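Local coordinates for protein AgaA (Rhizobium radiobacter, PDB 6HLX) that binds the opine agropinic acid in the periplasm, as the solute-binding component of an ABC transporter that imports it into the bacterium, at residues A[237-242]-A[471-476]; A[283-288]-A[446-451]. All blocks are in the same frame, centred on the assembly; numbering follows the deposited sequence.

Contact 1. Residues A[237-242]-A[471-476]; sequences TGPFMG and FLTFQS. With EDO (1,2-ethanediol), chain B.
G238 and F471 bring the two backbones to a CA–CA distance of 4.9 Å, where the loop running into strand 240-245 passes the 3-10 segment 471-476. The carbonyl of G238 points at the rim of the F471 ring: its O lies in the ring plane, 3.4 Å from CE1, so the partly negative oxygen meets the weakly positive C-H edge. The far end of the same ring reaches F240, CZ lying 4.2 Å from F240 CE2 at the edge of the F240 ring. F240 can offer that edge because its CG sits between the backbone N and the carbonyl carbon (chi1 46°). P239 fills the angle between T473 and F474, its CG lying 3.9 Å from T473 CG2 and 4.1 Å from F474 CE1. Within 471-476, T473 O is gripped twice by S476, through N and through OG, the OG at 2.7 Å; T473 OG1 is held by N467. W388 meets the F471 ring edge-to-face. T237 O accepts a weak hydrogen bond from ethanediol O1, probably from crystallisation liquor. F474 touches the bound agropinic acid, so P239 packs against a wall of the ligand pocket, in the cleft characteristic of periplasmic solute-binding proteins.

Contact 2. Residues A[283-288]-A[446-451]; sequences FGIAIP and LVYFMW
Y448 and W451 both carry CG beside the backbone N and anti to the carbonyl carbon (chi1 -52° and -70°), and from strand 446-451 their rings reach the loop 283-288 at two successive places. The Y448 ring lies beneath the loop backbone, with the A286 N 3.6 Å above its plane and over its centre. The methyl of A286 lies over the same face, displaced toward the CD2 edge, its CB 3.4 Å from Y448 CD2, while I285 CG2 comes from that same side near the opposite edge, 3.9 Å from Y448 CE1. Y448 OH is hydrogen-bonded to Y393 OH, which anchors the outer end of the ring. At the root of the side chain a water bridges the two segments: it accepts from Y448 N at 2.9 Å and donates to G284 O at 3.2 Å.

W451 approaches with the six-membered end of its indole. CH2 lies 3.8 Å from A286 CB and also touches CG of P288, whose ring crosses the indole at about a right angle. The carbonyl oxygen of A286 comes within 3.5 Å of W451 CH2; it is buried here and has no hydrogen-bonding partner. A286 is the centre of an inverse gamma turn, closed by a weak bond from I287 N to I285 O, and this kink presents its methyl to both aromatic residues. On the strand, F449 and M450 both face M241, forming a classic beta bulge. The whole is a loop laid over two aromatic residues of a strand next to the edge strand 280-281 in a mixed sheet.

Overall arrangement
From the N terminus the chain first reaches 237-242, which enters strand 240-245, then the loop 283-288 that follows the edge strand 280-281. Much later comes strand 446-451, closing contact 2, and finally 471-476, closing contact 1, so contact 2 is nested inside the loop that contact 1 closes. Their centres lie about 13 Å apart, and strands 240-245 and 446-451 are antiparallel neighbours, joined by probable hydrogen bonds of M241 with F449 and M450. The two contacts also meet through side chains: F471 CZ packs 3.4 Å from P288 CG, and the rings of F240 and Y448 meet edge-to-face. Together they tie the mixed sheet to its covering loop and to the ligand pocket.

Contact 1. Residues A[237-242]-A[471-476]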
loop_
_atom_site.group_PDB
_atom_site.type_symbol
_atom_site.label_atom_id
_atom_site.label_comp_id
_atom_site.label_asym_id
_atom_site.label_seq_id
_atom_site.Cartn_x
_atom_site.Cartn_y
_atom_site.Cartn_z
ATOM N N THR A 237 -12.738 4.733 4.056
ATOM C CA THR A 237 -13.256 3.396 3.693
ATOM C C THR A 237 -12.592 2.903 2.389
ATOM O O THR A 237 -13.279 2.358 1.503
ATOM C CB THR A 237 -14.763 3.418 3.484
ATOM O OG1 THR A 237 -15.048 4.398 2.483
ATOM C CG2 THR A 237 -15.527 3.656 4.749
ATOM N N GLY A 238 -11.275 3.036 2.316
ATOM C CA GLY A 238 -10.477 2.709 1.135
ATOM C C GLY A 238 -10.020 1.276 0.943
ATOM O O GLY A 238 -10.139 0.765 -0.177
ATOM N N PRO A 239 -9.456 0.609 1.973
ATOM C CA PRO A 239 -8.912 -0.740 1.735
ATOM C C PRO A 239 -9.949 -1.835 1.667
ATOM O O PRO A 239 -11.086 -1.673 2.113
ATOM C CB PRO A 239 -7.945 -0.975 2.918
ATOM C CG PRO A 239 -7.832 0.392 3.652
ATOM C CD PRO A 239 -9.165 1.055 3.358
ATOM N N PHE A 240 -9.526 -2.969 1.119
ATOM C CA PHE A 240 -10.367 -4.162 1.048
ATOM C C PHE A 240 -9.632 -5.323 1.754
ATOM O O PHE A 240 -8.397 -5.284 1.925
ATOM C CB PHE A 240 -10.695 -4.537 -0.420
ATOM C CG PHE A 240 -9.506 -4.499 -1.362
ATOM C CD1 PHE A 240 -8.540 -5.507 -1.338
ATOM C CD2 PHE A 240 -9.360 -3.467 -2.280
ATOM C CE1 PHE A 240 -7.425 -5.454 -2.191
ATOM C CE2 PHE A 240 -8.255 -3.429 -3.149
ATOM C CZ PHE A 240 -7.288 -4.416 -3.092
ATOM N N MET A 241 -10.394 -6.346 2.136
ATOM C CA MET A 241 -9.894 -7.609 2.696
ATOM C C MET A 241 -10.172 -8.695 1.672
ATOM O O MET A 241 -11.262 -8.746 1.102
ATOM C CB MET A 241 -10.586 -7.994 4.025
ATOM C CG MET A 241 -10.325 -7.008 5.165
ATOM S SD MET A 241 -8.587 -6.801 5.576
ATOM C CE MET A 241 -8.204 -8.412 6.200
ATOM N N GLY A 242 -9.224 -9.600 1.491
ATOM C CA GLY A 242 -9.394 -10.697 0.539
ATOM C C GLY A 242 -8.291 -11.719 0.679
ATOM O O GLY A 242 -7.736 -11.883 1.770
ATOM N N PHE A 471 -8.107 5.058 -1.803
ATOM C CA PHE A 471 -6.876 4.254 -1.885
ATOM C C PHE A 471 -5.614 4.955 -1.373
ATOM O O PHE A 471 -4.565 4.308 -1.271
ATOM C CB PHE A 471 -6.654 3.799 -3.347
ATOM C CG PHE A 471 -7.453 2.613 -3.823
ATOM C CD1 PHE A 471 -8.204 1.843 -2.930
ATOM C CD2 PHE A 471 -7.471 2.265 -5.175
ATOM C CE1 PHE A 471 -8.909 0.710 -3.378
ATOM C CE2 PHE A 471 -8.189 1.144 -5.620
ATOM C CZ PHE A 471 -8.888 0.368 -4.718
ATOM N N LEU A 472 -5.676 6.261 -1.082
ATOM C CA LEU A 472 -4.484 6.986 -0.611
ATOM C C LEU A 472 -4.305 6.934 0.897
ATOM O O LEU A 472 -3.346 7.528 1.418
ATOM C CB LEU A 472 -4.522 8.457 -1.072
ATOM C CG LEU A 472 -4.439 8.651 -2.571
ATOM C CD1 LEU A 472 -4.617 10.078 -2.915
ATOM C CD2 LEU A 472 -3.109 8.144 -3.107
ATOM N N THR A 473 -5.198 6.222 1.625
ATOM C CA THR A 473 -5.107 6.232 3.100
ATOM C C THR A 473 -3.735 5.796 3.643
ATOM O O THR A 473 -3.263 6.399 4.617
ATOM C CB THR A 473 -6.256 5.455 3.762
ATOM O OG1 THR A 473 -6.150 5.571 5.195
ATOM C CG2 THR A 473 -6.292 3.973 3.356
ATOM N N PHE A 474 -3.076 4.804 3.027
ATOM C CA PHE A 474 -1.765 4.354 3.535
ATOM C C PHE A 474 -0.631 5.388 3.334
ATOM O O PHE A 474 0.470 5.194 3.864
ATOM C CB PHE A 474 -1.367 2.993 2.960
ATOM C CG PHE A 474 -2.229 1.806 3.342
ATOM C CD1 PHE A 474 -3.115 1.875 4.420
ATOM C CD2 PHE A 474 -2.113 0.595 2.662
ATOM C CE1 PHE A 474 -3.876 0.758 4.798
ATOM C CE2 PHE A 474 -2.900 -0.514 3.024
ATOM C CZ PHE A 474 -3.774 -0.424 4.085
ATOM N N GLN A 475 -0.901 6.449 2.531
ATOM C CA GLN A 475 0.070 7.528 2.287
ATOM C C GLN A 475 -0.222 8.747 3.157
ATOM O O GLN A 475 0.402 9.797 2.961
ATOM C CB GLN A 475 0.076 7.939 0.807
ATOM C CG GLN A 475 0.524 6.791 -0.103
ATOM C CD GLN A 475 0.801 7.282 -1.495
ATOM O OE1 GLN A 475 0.957 8.475 -1.715
ATOM N NE2 GLN A 475 0.861 6.365 -2.452
ATOM N N SER A 476 -1.161 8.631 4.109
ATOM C CA SER A 476 -1.567 9.759 4.971
ATOM C C SER A 476 -0.414 10.417 5.728
ATOM O O SER A 476 -0.512 11.611 6.070
ATOM C CB SER A 476 -2.663 9.346 5.948
ATOM O OG SER A 476 -3.839 8.942 5.263
HETATM C C1 EDO B . -15.370 1.708 -2.251
HETATM O O1 EDO B . -14.669 2.375 -1.221
HETATM C C2 EDO B . -16.173 2.748 -3.059
HETATM O O2 EDO B . -16.926 2.072 -4.038
#

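Contact 2. Residues A[283-288]-A[446-451]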
loop_
_atom_site.group_PDB
_atom_site.type_symbol
_atom_site.label_atom_id
_atom_site.label_comp_id
_atom_site.label_asym_id
_atom_site.label_seq_id
_atom_site.Cartn_x
_atom_site.Cartn_y
_atom_site.Cartn_z
ATOM N N PHE A 283 -18.741 -8.783 -3.656
ATOM C CA PHE A 283 -19.113 -10.028 -4.346
ATOM C C PHE A 283 -18.544 -10.111 -5.768
ATOM O O PHE A 283 -19.011 -10.901 -6.579
ATOM C CB PHE A 283 -20.646 -10.217 -4.357
ATOM C CG PHE A 283 -21.223 -10.471 -2.989
ATOM C CD1 PHE A 283 -21.181 -11.743 -2.424
ATOM C CD2 PHE A 283 -21.842 -9.450 -2.281
ATOM C CE1 PHE A 283 -21.732 -11.984 -1.159
ATOM C CE2 PHE A 283 -22.394 -9.694 -1.015
ATOM C CZ PHE A 283 -22.318 -10.953 -0.459
ATOM N N GLY A 284 -17.549 -9.294 -6.062
ATOM C CA GLY A 284 -16.885 -9.301 -7.362
ATOM C C GLY A 284 -15.456 -8.820 -7.193
ATOM O O GLY A 284 -14.776 -9.191 -6.230
ATOM N N ILE A 285 -14.989 -7.983 -8.131
ATOM C CA ILE A 285 -13.649 -7.400 -8.055
ATOM C C ILE A 285 -13.764 -6.129 -7.212
ATOM O O ILE A 285 -14.759 -5.399 -7.306
ATOM C CB ILE A 285 -13.052 -7.102 -9.468
ATOM C CG1 ILE A 285 -13.172 -8.319 -10.439
ATOM C CG2 ILE A 285 -11.584 -6.636 -9.357
ATOM C CD1 ILE A 285 -12.439 -9.619 -9.974
ATOM N N ALA A 286 -12.773 -5.878 -6.365
ATOM C CA ALA A 286 -12.796 -4.693 -5.505
ATOM C C ALA A 286 -12.398 -3.412 -6.254
ATOM O O ALA A 286 -11.328 -2.847 -6.008
ATOM C CB ALA A 286 -11.929 -4.891 -4.272
ATOM N N ILE A 287 -13.279 -2.948 -7.148
ATOM C CA ILE A 287 -13.034 -1.705 -7.877
ATOM C C ILE A 287 -13.919 -0.628 -7.241
ATOM O O ILE A 287 -15.138 -0.770 -7.229
ATOM C CB ILE A 287 -13.238 -1.868 -9.407
ATOM C CG1 ILE A 287 -12.200 -2.875 -9.973
ATOM C CG2 ILE A 287 -13.091 -0.485 -10.107
ATOM C CD1 ILE A 287 -12.393 -3.253 -11.357
ATOM N N PRO A 288 -13.350 0.463 -6.685
ATOM C CA PRO A 288 -14.226 1.480 -6.084
ATOM C C PRO A 288 -15.044 2.208 -7.136
ATOM O O PRO A 288 -14.638 2.306 -8.299
ATOM C CB PRO A 288 -13.254 2.472 -5.421
ATOM C CG PRO A 288 -11.914 1.761 -5.387
ATOM C CD PRO A 288 -11.922 0.827 -6.570
ATOM N N LEU A 446 -7.329 -13.325 -7.671
ATOM C CA LEU A 446 -7.512 -12.622 -6.396
ATOM C C LEU A 446 -8.972 -12.813 -5.999
ATOM O O LEU A 446 -9.852 -12.782 -6.857
ATOM C CB LEU A 446 -7.235 -11.112 -6.514
ATOM C CG LEU A 446 -5.775 -10.583 -6.607
ATOM C CD1 LEU A 446 -4.921 -10.986 -5.387
ATOM C CD2 LEU A 446 -5.108 -10.942 -7.915
ATOM N N VAL A 447 -9.222 -12.970 -4.699
ATOM C CA VAL A 447 -10.586 -13.097 -4.180
ATOM C C VAL A 447 -10.770 -11.964 -3.175
ATOM O O VAL A 447 -9.848 -11.671 -2.388
ATOM C CB VAL A 447 -10.842 -14.506 -3.591
ATOM C CG1 VAL A 447 -12.032 -14.495 -2.640
ATOM C CG2 VAL A 447 -11.052 -15.531 -4.714
ATOM N N TYR A 448 -11.953 -11.296 -3.209
ATOM C CA TYR A 448 -12.196 -10.143 -2.335
ATOM C C TYR A 448 -13.439 -10.382 -1.496
ATOM O O TYR A 448 -14.434 -10.908 -2.007
ATOM C CB TYR A 448 -12.397 -8.873 -3.184
ATOM C CG TYR A 448 -11.297 -8.625 -4.188
ATOM C CD1 TYR A 448 -11.381 -9.134 -5.483
ATOM C CD2 TYR A 448 -10.200 -7.823 -3.868
ATOM C CE1 TYR A 448 -10.367 -8.908 -6.416
ATOM C CE2 TYR A 448 -9.192 -7.574 -4.800
ATOM C CZ TYR A 448 -9.296 -8.100 -6.081
ATOM O OH TYR A 448 -8.324 -7.854 -7.015
ATOM N N PHE A 449 -13.397 -9.943 -0.223
ATOM C CA PHE A 449 -14.518 -10.187 0.676
ATOM C C PHE A 449 -15.231 -8.967 1.175
ATOM O O PHE A 449 -16.450 -9.034 1.337
ATOM C CB PHE A 449 -14.052 -11.017 1.887
ATOM C CG PHE A 449 -13.597 -12.412 1.512
ATOM C CD1 PHE A 449 -14.370 -13.214 0.677
ATOM C CD2 PHE A 449 -12.383 -12.912 1.980
ATOM C CE1 PHE A 449 -13.943 -14.511 0.329
ATOM C CE2 PHE A 449 -11.961 -14.204 1.635
ATOM C CZ PHE A 449 -12.739 -14.984 0.808
ATOM N N MET A 450 -14.500 -7.870 1.467
ATOM C CA MET A 450 -15.156 -6.699 2.042
ATOM C C MET A 450 -14.338 -5.431 1.914
ATOM O O MET A 450 -13.108 -5.507 1.785
ATOM C CB MET A 450 -15.425 -6.945 3.546
ATOM C CG MET A 450 -14.151 -7.152 4.356
ATOM S SD MET A 450 -14.403 -7.207 6.124
ATOM C CE MET A 450 -14.643 -5.438 6.478
ATOM N N TRP A 451 -15.018 -4.279 1.995
ATOM C CA TRP A 451 -14.377 -2.958 2.051
ATOM C C TRP A 451 -14.310 -2.688 3.556
ATOM O O TRP A 451 -15.307 -2.923 4.276
ATOM C CB TRP A 451 -15.267 -1.866 1.446
ATOM C CG TRP A 451 -15.427 -1.964 -0.030
ATOM C CD1 TRP A 451 -16.557 -2.315 -0.708
ATOM C CD2 TRP A 451 -14.418 -1.713 -1.023
ATOM N NE1 TRP A 451 -16.325 -2.270 -2.067
ATOM C CE2 TRP A 451 -15.026 -1.885 -2.288
ATOM C CE3 TRP A 451 -13.076 -1.292 -0.966
ATOM C CZ2 TRP A 451 -14.324 -1.718 -3.484
ATOM C CZ3 TRP A 451 -12.384 -1.089 -2.158
ATOM C CH2 TRP A 451 -13.007 -1.312 -3.399
HETATM O O HOH W 1 -13.773 -12.079 -5.291
#